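Local coordinates for protein periplasmic beta-glucosidase (Pseudomonas aeruginosa, PDB 6R5T) that probably hydrolyses terminal, non-reducing beta-D-glucosyl residues of glucosides in the periplasm, releasing beta-D-glucose, as a member of glycoside hydrolase family 3, at residues Val654-Ser665 / Glu710-Asp721; Lys671-Val679 / Ile689-Lys699. The protein carries 1 engineered substitution. One frame throughout, in Å; residues are numbered along the deposited sequence.

Contact 1. Residues Val654-Ser665 / Glu710-Asp721. With MG (magnesium ion), chain F.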
loop_
_atom_site.group_PDB
_atom_site.type_symbol
_atom_site.label_atom_id
_atom_site.label_comp_id
_atom_site.label_asym_id
_atom_site.label_seq_id
_atom_site.Cartn_x
_atom_site.Cartn_y
_atom_site.Cartn_z
ATOM N N VAL A 654 28.459 12.285 -2.970
ATOM C CA VAL A 654 28.325 11.257 -1.914
ATOM C C VAL A 654 28.572 9.902 -2.575
ATOM O O VAL A 654 27.756 9.486 -3.462
ATOM C CB VAL A 654 26.951 11.284 -1.249
ATOM C CG1 VAL A 654 26.894 10.246 -0.126
ATOM C CG2 VAL A 654 26.605 12.700 -0.750
ATOM N N VAL A 655 29.620 9.218 -2.153
ATOM C CA VAL A 655 29.920 7.852 -2.617
ATOM C C VAL A 655 29.136 6.886 -1.752
ATOM O O VAL A 655 29.226 6.974 -0.500
ATOM C CB VAL A 655 31.414 7.546 -2.574
ATOM C CG1 VAL A 655 31.673 6.157 -3.118
ATOM C CG2 VAL A 655 32.188 8.577 -3.380
ATOM N N GLN A 656 28.321 6.060 -2.389
ATOM C CA GLN A 656 27.388 5.173 -1.670
ATOM C C GLN A 656 27.819 3.717 -1.851
ATOM O O GLN A 656 28.164 3.346 -2.968
ATOM C CB GLN A 656 25.974 5.379 -2.221
ATOM C CG GLN A 656 25.541 6.825 -2.029
ATOM C CD GLN A 656 24.575 7.314 -3.082
ATOM O OE1 GLN A 656 23.607 6.610 -3.423
ATOM N NE2 GLN A 656 24.766 8.553 -3.537
ATOM N N LEU A 657 27.747 2.950 -0.777
ATOM C CA LEU A 657 28.042 1.526 -0.786
ATOM C C LEU A 657 26.765 0.773 -0.467
ATOM O O LEU A 657 26.165 1.009 0.605
ATOM C CB LEU A 657 29.166 1.194 0.190
ATOM C CG LEU A 657 29.608 -0.267 0.077
ATOM C CD1 LEU A 657 31.082 -0.410 0.346
ATOM C CD2 LEU A 657 28.803 -1.154 1.014
ATOM N N TYR A 658 26.442 -0.192 -1.312
ATOM C CA TYR A 658 25.262 -1.052 -1.125
ATOM C C TYR A 658 25.733 -2.494 -1.070
ATOM O O TYR A 658 26.717 -2.860 -1.732
ATOM C CB TYR A 658 24.232 -0.871 -2.249
ATOM C CG TYR A 658 23.758 0.553 -2.384
ATOM C CD1 TYR A 658 24.427 1.466 -3.167
ATOM C CD2 TYR A 658 22.608 0.979 -1.734
ATOM C CE1 TYR A 658 23.975 2.782 -3.295
ATOM C CE2 TYR A 658 22.156 2.280 -1.845
ATOM C CZ TYR A 658 22.815 3.178 -2.651
ATOM O OH TYR A 658 22.318 4.465 -2.655
ATOM N N LEU A 659 24.981 -3.306 -0.343
ATOM C CA LEU A 659 25.223 -4.766 -0.319
ATOM C C LEU A 659 24.003 -5.507 -0.846
ATOM O O LEU A 659 22.872 -5.109 -0.527
ATOM C CB LEU A 659 25.480 -5.221 1.120
ATOM C CG LEU A 659 26.875 -4.938 1.654
ATOM C CD1 LEU A 659 27.060 -5.559 3.017
ATOM C CD2 LEU A 659 27.940 -5.459 0.718
ATOM N N GLN A 660 24.257 -6.602 -1.541
ATOM C CA GLN A 660 23.189 -7.562 -1.836
ATOM C C GLN A 660 23.629 -8.931 -1.307
ATOM O O GLN A 660 24.822 -9.291 -1.479
ATOM C CB GLN A 660 22.871 -7.664 -3.322
ATOM C CG GLN A 660 21.717 -8.615 -3.628
ATOM C CD GLN A 660 21.501 -8.812 -5.108
ATOM O OE1 GLN A 660 22.325 -8.403 -5.918
ATOM N NE2 GLN A 660 20.362 -9.414 -5.477
ATOM N N ASP A 661 22.679 -9.662 -0.752
ATOM C CA ASP A 661 22.877 -11.070 -0.346
ATOM C C ASP A 661 22.028 -11.919 -1.283
ATOM O O ASP A 661 20.832 -12.064 -1.047
ATOM C CB ASP A 661 22.434 -11.222 1.101
ATOM C CG ASP A 661 22.605 -12.616 1.676
ATOM O OD1 ASP A 661 23.054 -13.512 0.903
ATOM O OD2 ASP A 661 22.229 -12.802 2.845
ATOM N N PRO A 662 22.580 -12.343 -2.439
ATOM C CA PRO A 662 21.734 -12.885 -3.495
ATOM C C PRO A 662 21.126 -14.256 -3.236
ATOM O O PRO A 662 20.249 -14.647 -4.024
ATOM C CB PRO A 662 22.674 -12.908 -4.697
ATOM C CG PRO A 662 24.045 -13.094 -4.061
ATOM C CD PRO A 662 23.984 -12.191 -2.850
ATOM N N VAL A 663 21.610 -14.996 -2.224
ATOM C CA VAL A 663 21.031 -16.311 -1.888
ATOM C C VAL A 663 20.865 -16.329 -0.378
ATOM O O VAL A 663 21.845 -16.188 0.343
ATOM C CB VAL A 663 21.905 -17.487 -2.349
ATOM C CG1 VAL A 663 21.265 -18.796 -1.876
ATOM C CG2 VAL A 663 22.135 -17.469 -3.846
ATOM N N ALA A 664 19.659 -16.461 0.097
ATOM C CA ALA A 664 19.397 -16.388 1.539
ATOM C C ALA A 664 18.142 -17.173 1.884
ATOM O O ALA A 664 17.382 -17.526 0.981
ATOM C CB ALA A 664 19.305 -14.957 2.011
ATOM N N SER A 665 17.934 -17.397 3.163
ATOM C CA SER A 665 16.760 -18.156 3.672
ATOM C C SER A 665 15.481 -17.312 3.612
ATOM O O SER A 665 14.407 -17.889 3.845
ATOM C CB SER A 665 17.007 -18.681 5.071
ATOM O OG SER A 665 17.248 -17.625 5.984
ATOM N N GLU A 710 24.479 -15.683 6.706
ATOM C CA GLU A 710 24.667 -17.023 6.137
ATOM C C GLU A 710 25.898 -17.033 5.244
ATOM O O GLU A 710 26.142 -16.099 4.467
ATOM C CB GLU A 710 23.425 -17.453 5.372
ATOM C CG GLU A 710 22.198 -17.454 6.260
ATOM C CD GLU A 710 20.890 -17.644 5.532
ATOM O OE1 GLU A 710 20.773 -17.177 4.391
ATOM O OE2 GLU A 710 20.008 -18.292 6.118
ATOM N N PRO A 711 26.712 -18.113 5.299
ATOM C CA PRO A 711 27.839 -18.202 4.391
ATOM C C PRO A 711 27.358 -18.182 2.944
ATOM O O PRO A 711 26.234 -18.616 2.640
ATOM C CB PRO A 711 28.498 -19.558 4.733
ATOM C CG PRO A 711 27.361 -20.373 5.393
ATOM C CD PRO A 711 26.458 -19.361 6.057
ATOM N N GLY A 712 28.209 -17.697 2.058
ATOM C CA GLY A 712 27.898 -17.539 0.639
ATOM C C GLY A 712 28.294 -16.188 0.095
ATOM O O GLY A 712 29.011 -15.402 0.751
ATOM N N GLU A 713 27.806 -15.924 -1.117
ATOM C CA GLU A 713 28.184 -14.740 -1.866
ATOM C C GLU A 713 27.543 -13.493 -1.249
ATOM O O GLU A 713 26.356 -13.532 -0.862
ATOM C CB GLU A 713 27.710 -14.854 -3.318
ATOM C CG GLU A 713 28.187 -13.702 -4.183
ATOM C CD GLU A 713 27.706 -13.770 -5.622
ATOM O OE1 GLU A 713 26.864 -14.664 -5.908
ATOM O OE2 GLU A 713 28.180 -12.956 -6.449
ATOM N N PHE A 714 28.285 -12.405 -1.235
ATOM C CA PHE A 714 27.730 -11.039 -1.084
ATOM C C PHE A 714 28.235 -10.205 -2.235
ATOM O O PHE A 714 29.402 -10.339 -2.633
ATOM C CB PHE A 714 28.135 -10.432 0.247
ATOM C CG PHE A 714 27.469 -11.100 1.401
ATOM C CD1 PHE A 714 28.024 -12.231 1.970
ATOM C CD2 PHE A 714 26.260 -10.648 1.896
ATOM C CE1 PHE A 714 27.391 -12.866 3.013
ATOM C CE2 PHE A 714 25.601 -11.321 2.918
ATOM C CZ PHE A 714 26.179 -12.423 3.491
ATOM N N LYS A 715 27.384 -9.323 -2.738
ATOM C CA LYS A 715 27.756 -8.396 -3.815
ATOM C C LYS A 715 27.852 -7.024 -3.181
ATOM O O LYS A 715 26.939 -6.609 -2.420
ATOM C CB LYS A 715 26.719 -8.379 -4.951
ATOM C CG LYS A 715 26.546 -9.699 -5.656
ATOM C CD LYS A 715 25.600 -9.600 -6.857
ATOM C CE LYS A 715 26.004 -10.636 -7.883
ATOM N NZ LYS A 715 25.081 -10.665 -9.037
ATOM N N VAL A 716 28.935 -6.335 -3.466
ATOM C CA VAL A 716 29.256 -4.986 -2.974
ATOM C C VAL A 716 29.118 -4.049 -4.154
ATOM O O VAL A 716 29.781 -4.262 -5.171
ATOM C CB VAL A 716 30.677 -4.919 -2.373
ATOM C CG1 VAL A 716 30.942 -3.516 -1.886
ATOM C CG2 VAL A 716 30.855 -5.927 -1.250
ATOM N N PHE A 717 28.237 -3.056 -4.050
ATOM C CA PHE A 717 27.986 -2.065 -5.122
ATOM C C PHE A 717 28.451 -0.703 -4.644
ATOM O O PHE A 717 28.224 -0.351 -3.473
ATOM C CB PHE A 717 26.517 -1.894 -5.453
ATOM C CG PHE A 717 25.809 -3.134 -5.864
ATOM C CD1 PHE A 717 25.382 -4.024 -4.912
ATOM C CD2 PHE A 717 25.524 -3.358 -7.200
ATOM C CE1 PHE A 717 24.671 -5.128 -5.317
ATOM C CE2 PHE A 717 24.844 -4.495 -7.596
ATOM C CZ PHE A 717 24.460 -5.397 -6.640
ATOM N N VAL A 718 29.177 0.008 -5.493
ATOM C CA VAL A 718 29.531 1.410 -5.210
ATOM C C VAL A 718 29.112 2.281 -6.369
ATOM O O VAL A 718 29.187 1.841 -7.526
ATOM C CB VAL A 718 31.034 1.540 -4.866
ATOM C CG1 VAL A 718 31.391 2.981 -4.689
ATOM C CG2 VAL A 718 31.336 0.758 -3.589
ATOM N N GLY A 719 28.636 3.464 -6.052
ATOM C CA GLY A 719 28.336 4.473 -7.071
ATOM C C GLY A 719 27.858 5.762 -6.427
ATOM O O GLY A 719 27.849 5.900 -5.196
ATOM N N LEU A 720 27.530 6.717 -7.288
ATOM C CA LEU A 720 27.064 8.056 -6.834
ATOM C C LEU A 720 25.537 8.166 -6.769
ATOM O O LEU A 720 25.032 9.238 -6.407
ATOM C CB LEU A 720 27.667 9.098 -7.779
ATOM C CG LEU A 720 29.178 9.067 -7.872
ATOM C CD1 LEU A 720 29.661 10.209 -8.749
ATOM C CD2 LEU A 720 29.862 9.160 -6.507
ATOM N N ASP A 721 24.823 7.074 -7.040
ATOM C CA ASP A 721 23.406 6.924 -6.663
ATOM C C ASP A 721 23.093 5.426 -6.682
ATOM O O ASP A 721 23.904 4.618 -7.115
ATOM C CB ASP A 721 22.462 7.809 -7.491
ATOM C CG ASP A 721 22.401 7.517 -8.951
ATOM O OD1 ASP A 721 22.216 6.352 -9.285
ATOM O OD2 ASP A 721 22.547 8.454 -9.747
HETATM MG MG MG F . 23.569 -15.535 1.158
HETATM O O HOH W 1 22.691 -8.866 -8.325
HETATM O O HOH W 2 22.565 -15.392 3.031
HETATM O O HOH W 3 23.561 -13.173 5.457
HETATM O O HOH W 4 24.416 -15.365 -0.758
HETATM O O HOH W 5 25.441 -15.131 2.011
HETATM O O HOH W 6 24.060 -17.604 1.354
#

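Contact 2. Residues Lys671-Val679 / Ile689-Lys699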
loop_
_atom_site.group_PDB
_atom_site.type_symbol
_atom_site.label_atom_id
_atom_site.label_comp_id
_atom_site.label_asym_id
_atom_site.label_seq_id
_atom_site.Cartn_x
_atom_site.Cartn_y
_atom_site.Cartn_z
ATOM N N LYS A 671 19.371 -4.286 -3.204
ATOM C CA LYS A 671 20.479 -3.491 -2.649
ATOM C C LYS A 671 20.070 -3.004 -1.276
ATOM O O LYS A 671 18.869 -2.687 -1.084
ATOM C CB LYS A 671 20.657 -2.158 -3.411
ATOM C CG LYS A 671 21.265 -2.343 -4.755
ATOM C CD LYS A 671 21.709 -1.073 -5.346
ATOM C CE LYS A 671 22.503 -1.342 -6.593
ATOM N NZ LYS A 671 21.734 -2.123 -7.584
ATOM N N GLU A 672 21.037 -2.827 -0.382
ATOM C CA GLU A 672 20.776 -2.226 0.926
ATOM C C GLU A 672 21.953 -1.286 1.239
ATOM O O GLU A 672 23.097 -1.742 1.141
ATOM C CB GLU A 672 20.661 -3.268 2.030
ATOM C CG GLU A 672 19.443 -4.168 1.909
ATOM C CD GLU A 672 19.183 -5.033 3.141
ATOM O OE1 GLU A 672 19.978 -5.983 3.315
ATOM O OE2 GLU A 672 18.196 -4.782 3.919
ATOM N N LEU A 673 21.711 -0.022 1.538
ATOM C CA LEU A 673 22.821 0.898 1.882
ATOM C C LEU A 673 23.584 0.354 3.102
ATOM O O LEU A 673 22.935 0.044 4.126
ATOM C CB LEU A 673 22.280 2.273 2.178
ATOM C CG LEU A 673 23.322 3.360 2.380
ATOM C CD1 LEU A 673 24.000 3.724 1.077
ATOM C CD2 LEU A 673 22.643 4.581 2.948
ATOM N N ARG A 674 24.905 0.335 3.004
ATOM C CA ARG A 674 25.747 -0.114 4.129
ATOM C C ARG A 674 26.933 0.826 4.323
ATOM O O ARG A 674 27.719 0.567 5.213
ATOM C CB ARG A 674 26.215 -1.562 3.983
ATOM C CG ARG A 674 25.132 -2.591 4.219
ATOM C CD ARG A 674 24.678 -2.541 5.640
ATOM N NE ARG A 674 23.715 -3.574 5.944
ATOM C CZ ARG A 674 22.423 -3.421 5.985
ATOM N NH1 ARG A 674 21.873 -2.266 5.643
ATOM N NH2 ARG A 674 21.681 -4.441 6.411
ATOM N N GLY A 675 27.038 1.929 3.603
ATOM C CA GLY A 675 28.043 2.929 3.929
ATOM C C GLY A 675 27.957 4.082 2.973
ATOM O O GLY A 675 27.317 3.944 1.906
ATOM N N PHE A 676 28.540 5.193 3.354
ATOM C CA PHE A 676 28.614 6.330 2.434
ATOM C C PHE A 676 29.718 7.273 2.886
ATOM O O PHE A 676 30.157 7.200 4.053
ATOM C CB PHE A 676 27.283 7.070 2.336
ATOM C CG PHE A 676 26.761 7.638 3.620
ATOM C CD1 PHE A 676 27.134 8.905 4.025
ATOM C CD2 PHE A 676 25.917 6.872 4.415
ATOM C CE1 PHE A 676 26.598 9.427 5.194
ATOM C CE2 PHE A 676 25.430 7.376 5.614
ATOM C CZ PHE A 676 25.788 8.656 5.984
ATOM N N ARG A 677 30.165 8.076 1.941
ATOM C CA ARG A 677 31.222 9.082 2.232
ATOM C C ARG A 677 30.864 10.317 1.437
ATOM O O ARG A 677 30.853 10.245 0.190
ATOM C CB ARG A 677 32.628 8.607 1.858
ATOM C CG ARG A 677 33.758 9.172 2.725
ATOM C CD ARG A 677 33.817 8.490 4.110
ATOM N NE ARG A 677 34.465 7.168 4.183
ATOM C CZ ARG A 677 33.923 6.043 4.647
ATOM N NH1 ARG A 677 32.669 5.976 5.096
ATOM N NH2 ARG A 677 34.663 4.949 4.660
ATOM N N LYS A 678 30.648 11.423 2.115
ATOM C CA LYS A 678 30.505 12.691 1.396
ATOM C C LYS A 678 31.890 13.312 1.302
ATOM O O LYS A 678 32.556 13.453 2.339
ATOM C CB LYS A 678 29.565 13.613 2.125
ATOM C CG LYS A 678 29.342 14.896 1.364
ATOM C CD LYS A 678 28.263 15.673 1.980
ATOM C CE LYS A 678 27.682 16.764 1.129
ATOM N NZ LYS A 678 27.035 17.659 2.133
ATOM N N VAL A 679 32.253 13.733 0.102
ATOM C CA VAL A 679 33.620 14.200 -0.190
ATOM C C VAL A 679 33.529 15.475 -0.984
ATOM O O VAL A 679 32.915 15.462 -2.075
ATOM C CB VAL A 679 34.400 13.110 -0.937
ATOM C CG1 VAL A 679 35.817 13.552 -1.159
ATOM C CG2 VAL A 679 34.321 11.764 -0.212
ATOM N N ILE A 689 38.740 6.300 -1.126
ATOM C CA ILE A 689 37.676 6.021 -0.147
ATOM C C ILE A 689 37.832 4.558 0.220
ATOM O O ILE A 689 37.985 3.691 -0.705
ATOM C CB ILE A 689 36.314 6.376 -0.742
ATOM C CG1 ILE A 689 36.296 7.870 -1.070
ATOM C CG2 ILE A 689 35.208 6.007 0.211
ATOM C CD1 ILE A 689 35.272 8.267 -2.024
ATOM N N VAL A 690 37.876 4.311 1.520
ATOM C CA VAL A 690 37.966 2.946 2.068
ATOM C C VAL A 690 36.729 2.712 2.911
ATOM O O VAL A 690 36.515 3.452 3.882
ATOM C CB VAL A 690 39.240 2.794 2.900
ATOM C CG1 VAL A 690 39.379 1.369 3.374
ATOM C CG2 VAL A 690 40.455 3.262 2.125
ATOM N N PHE A 691 35.879 1.800 2.484
ATOM C CA PHE A 691 34.745 1.335 3.283
ATOM C C PHE A 691 35.189 0.080 3.996
ATOM O O PHE A 691 35.770 -0.797 3.355
ATOM C CB PHE A 691 33.552 1.053 2.378
ATOM C CG PHE A 691 33.005 2.261 1.688
ATOM C CD1 PHE A 691 32.225 3.158 2.403
ATOM C CD2 PHE A 691 33.199 2.498 0.352
ATOM C CE1 PHE A 691 31.667 4.260 1.783
ATOM C CE2 PHE A 691 32.627 3.596 -0.270
ATOM C CZ PHE A 691 31.862 4.475 0.449
ATOM N N ARG A 692 34.741 -0.048 5.231
ATOM C CA ARG A 692 34.906 -1.277 6.021
ATOM C C ARG A 692 33.566 -2.011 6.088
ATOM O O ARG A 692 32.510 -1.354 6.269
ATOM C CB ARG A 692 35.387 -0.922 7.427
ATOM C CG ARG A 692 36.846 -0.506 7.482
ATOM C CD ARG A 692 37.357 -0.318 8.913
ATOM N NE ARG A 692 36.800 -1.281 9.858
ATOM C CZ ARG A 692 37.344 -1.627 11.018
ATOM N NH1 ARG A 692 38.490 -1.102 11.395
ATOM N NH2 ARG A 692 36.746 -2.504 11.809
ATOM N N LEU A 693 33.618 -3.319 5.852
ATOM C CA LEU A 693 32.454 -4.210 5.986
ATOM C C LEU A 693 32.828 -5.382 6.891
ATOM O O LEU A 693 33.911 -5.966 6.706
ATOM C CB LEU A 693 32.073 -4.743 4.605
ATOM C CG LEU A 693 31.479 -3.702 3.652
ATOM C CD1 LEU A 693 31.413 -4.274 2.230
ATOM C CD2 LEU A 693 30.112 -3.273 4.164
ATOM N N GLY A 694 31.955 -5.689 7.833
ATOM C CA GLY A 694 32.084 -6.912 8.637
ATOM C C GLY A 694 30.785 -7.688 8.652
ATOM O O GLY A 694 29.789 -7.305 7.957
ATOM N N GLU A 695 30.786 -8.785 9.394
ATOM C CA GLU A 695 29.600 -9.663 9.503
ATOM C C GLU A 695 28.371 -8.858 9.926
ATOM O O GLU A 695 27.282 -9.205 9.489
ATOM C CB GLU A 695 29.943 -10.778 10.474
ATOM C CG GLU A 695 28.952 -11.902 10.472
ATOM C CD GLU A 695 29.251 -12.933 11.547
ATOM O OE1 GLU A 695 30.298 -12.807 12.208
ATOM O OE2 GLU A 695 28.418 -13.833 11.724
ATOM N N ALA A 696 28.502 -7.831 10.764
ATOM C CA ALA A 696 27.347 -7.058 11.275
ATOM C C ALA A 696 26.579 -6.424 10.101
ATOM O O ALA A 696 25.343 -6.307 10.172
ATOM C CB ALA A 696 27.847 -5.998 12.226
ATOM N N ASP A 697 27.292 -6.071 9.044
ATOM C CA ASP A 697 26.680 -5.485 7.818
ATOM C C ASP A 697 25.901 -6.554 7.048
ATOM O O ASP A 697 25.117 -6.208 6.135
ATOM C CB ASP A 697 27.771 -4.912 6.939
ATOM C CG ASP A 697 28.411 -3.747 7.643
ATOM O OD1 ASP A 697 27.654 -2.807 8.025
ATOM O OD2 ASP A 697 29.626 -3.830 7.872
ATOM N N LEU A 698 26.129 -7.818 7.314
ATOM C CA LEU A 698 25.627 -8.911 6.455
ATOM C C LEU A 698 24.441 -9.648 7.079
ATOM O O LEU A 698 23.822 -10.467 6.422
ATOM C CB LEU A 698 26.765 -9.905 6.210
ATOM C CG LEU A 698 28.127 -9.321 5.821
ATOM C CD1 LEU A 698 29.149 -10.445 5.657
ATOM C CD2 LEU A 698 28.044 -8.466 4.573
ATOM N N LYS A 699 24.090 -9.365 8.334
ATOM C CA LYS A 699 23.064 -10.153 9.027
ATOM C C LYS A 699 21.654 -9.625 8.713
ATOM O O LYS A 699 21.468 -8.472 8.349
ATOM C CB LYS A 699 23.267 -10.018 10.535
ATOM C CG LYS A 699 24.578 -10.579 11.035
ATOM C CD LYS A 699 24.551 -11.035 12.466
ATOM C CE LYS A 699 25.768 -11.890 12.770
ATOM N NZ LYS A 699 25.773 -12.395 14.164
HETATM O O HOH W 7 22.908 -6.227 8.609
HETATM O O HOH W 8 30.707 0.554 4.822
HETATM O O HOH W 9 28.452 -0.343 8.337
HETATM O O HOH W 10 22.607 -7.309 5.782
HETATM O O HOH W 11 37.588 6.511 3.582
HETATM O O HOH W 12 33.804 2.533 6.479
#

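Contact 1. Residues Val654-Ser665 / Glu710-Asp721
With CG trans to the backbone N (chi1 -179°), Asp661 lays its carboxylate beside Phe714, CG lying 3.5 Å from Phe714 CE2 and the two planes 39° apart. OD1 goes to the magnesium ion at 2.1 Å, while OD2 is salt-bridged to Arg668, which would help fix the rotation of the carboxylate. Val663 O and four waters complete six ligands. The 710-721 side touches the ion through those waters: one lies within bonding distance of both Glu710 OE1 and Asp661 OD2, and others bond to the carbonyls of Glu710, Pro711 and Glu713, so this wall of the site is second shell. Farther out, with CG anti to its carbonyl carbon (chi1 -58°) and the chain extended beyond it, Glu710 reaches Ser665: OE1 takes Ser665 N on its syn lone pair, and OE2 meets OG in one of two modelled positions. Back along the strands, Leu657 CD1 meets Val716 CG1 at 3.8 Å, and Val655 CG1 meets Val718 CG1 at 3.6 Å. On the other face the edge of the Phe717 ring, at CE1, rests 3.7 Å from Gln660 CB. Tyr658 OH donates to Gln656 OE1 at 2.6 Å, in the carbonyl plane. Six backbone hydrogen bonds, two in each pair, join Gln656 with Gly719, Tyr658 with Phe717 and Gln660 with Lys715: an antiparallel ladder of the fibronectin type III-like domain, with the magnesium site at its end.

Contact 2. Residues Lys671-Val679 / Ile689-Lys699
In the fibronectin type III-like domain, the strands 672-681 and 686-694 follow each other in the chain yet belong to different sheets, and this contact bridges them with two arginines. Arg674, bent at chi2 (-65°), brings its guanidinium over the turn around Asp697. NE donates to Asp697 O at 3.0 Å, with the N-H nearly straight (165°) and the oxygen in the guanidinium plane, and NH1 turns back to Leu673 O. Two waters accept from NH2 and lie within bonding distance of Lys699 O, one also of Asp697 O and the other of Ala696 O. The Asp697 carboxylate slides past the arginine the opposite way, its OD1 3.8 Å from Arg674 CD, and its OD2 accepts Gly694 N on the anti lone pair, which ties Asp697 back to Gly694. Arg674 and Gly675 together face Leu657 of the neighbouring strand, making a classic beta bulge in this edge strand of the sheet. Just past the bulge, the Phe691 ring comes up against the backbone obliquely, with CE1 3.6 Å from Phe676 N. Arg677 doubles back through bends at chi2 and chi3, and Phe691 CE1 lies over one face of its guanidinium, toward the rim, the planes 55° apart and CE1 3.9 Å from Arg677 NH1. NH2 lies at the doubtfully short distance of 2.5 Å from Val690 O, a bent and at best weak bond, and NH1 reaches Phe676 O from above the carbonyl plane. Water fills out the polar seam: one molecule joins Arg677 NE to Val690 N, a second lies between NH2 and Arg692 N, and a third links the carbonyls of Arg674 and Arg692. Toward the connection between the two strands, Val679 CG2 and Ile689 CD1 meet tip to tip at 4.1 Å.

In the fold
From the N terminus, the TIM-barrel domain and the family 3 C-terminal domain come first, and both contacts lie in the fibronectin type III-like domain that follows. The chain enters contact 1 on strand 651-660, runs through the magnesium-binding turn and into strand 672-681, its neighbour in the same sheet. It then turns into strand 686-694, where contact 2 closes a short loop across to the other sheet, and returns on strand 712-719 to close contact 1. Contact 2 is therefore nested inside contact 1. Their centres are 9 Å apart: Val655 and Leu657 bond to Arg677 and Arg674 along the sheet, while Val655 packs on Ile689 between the sheets.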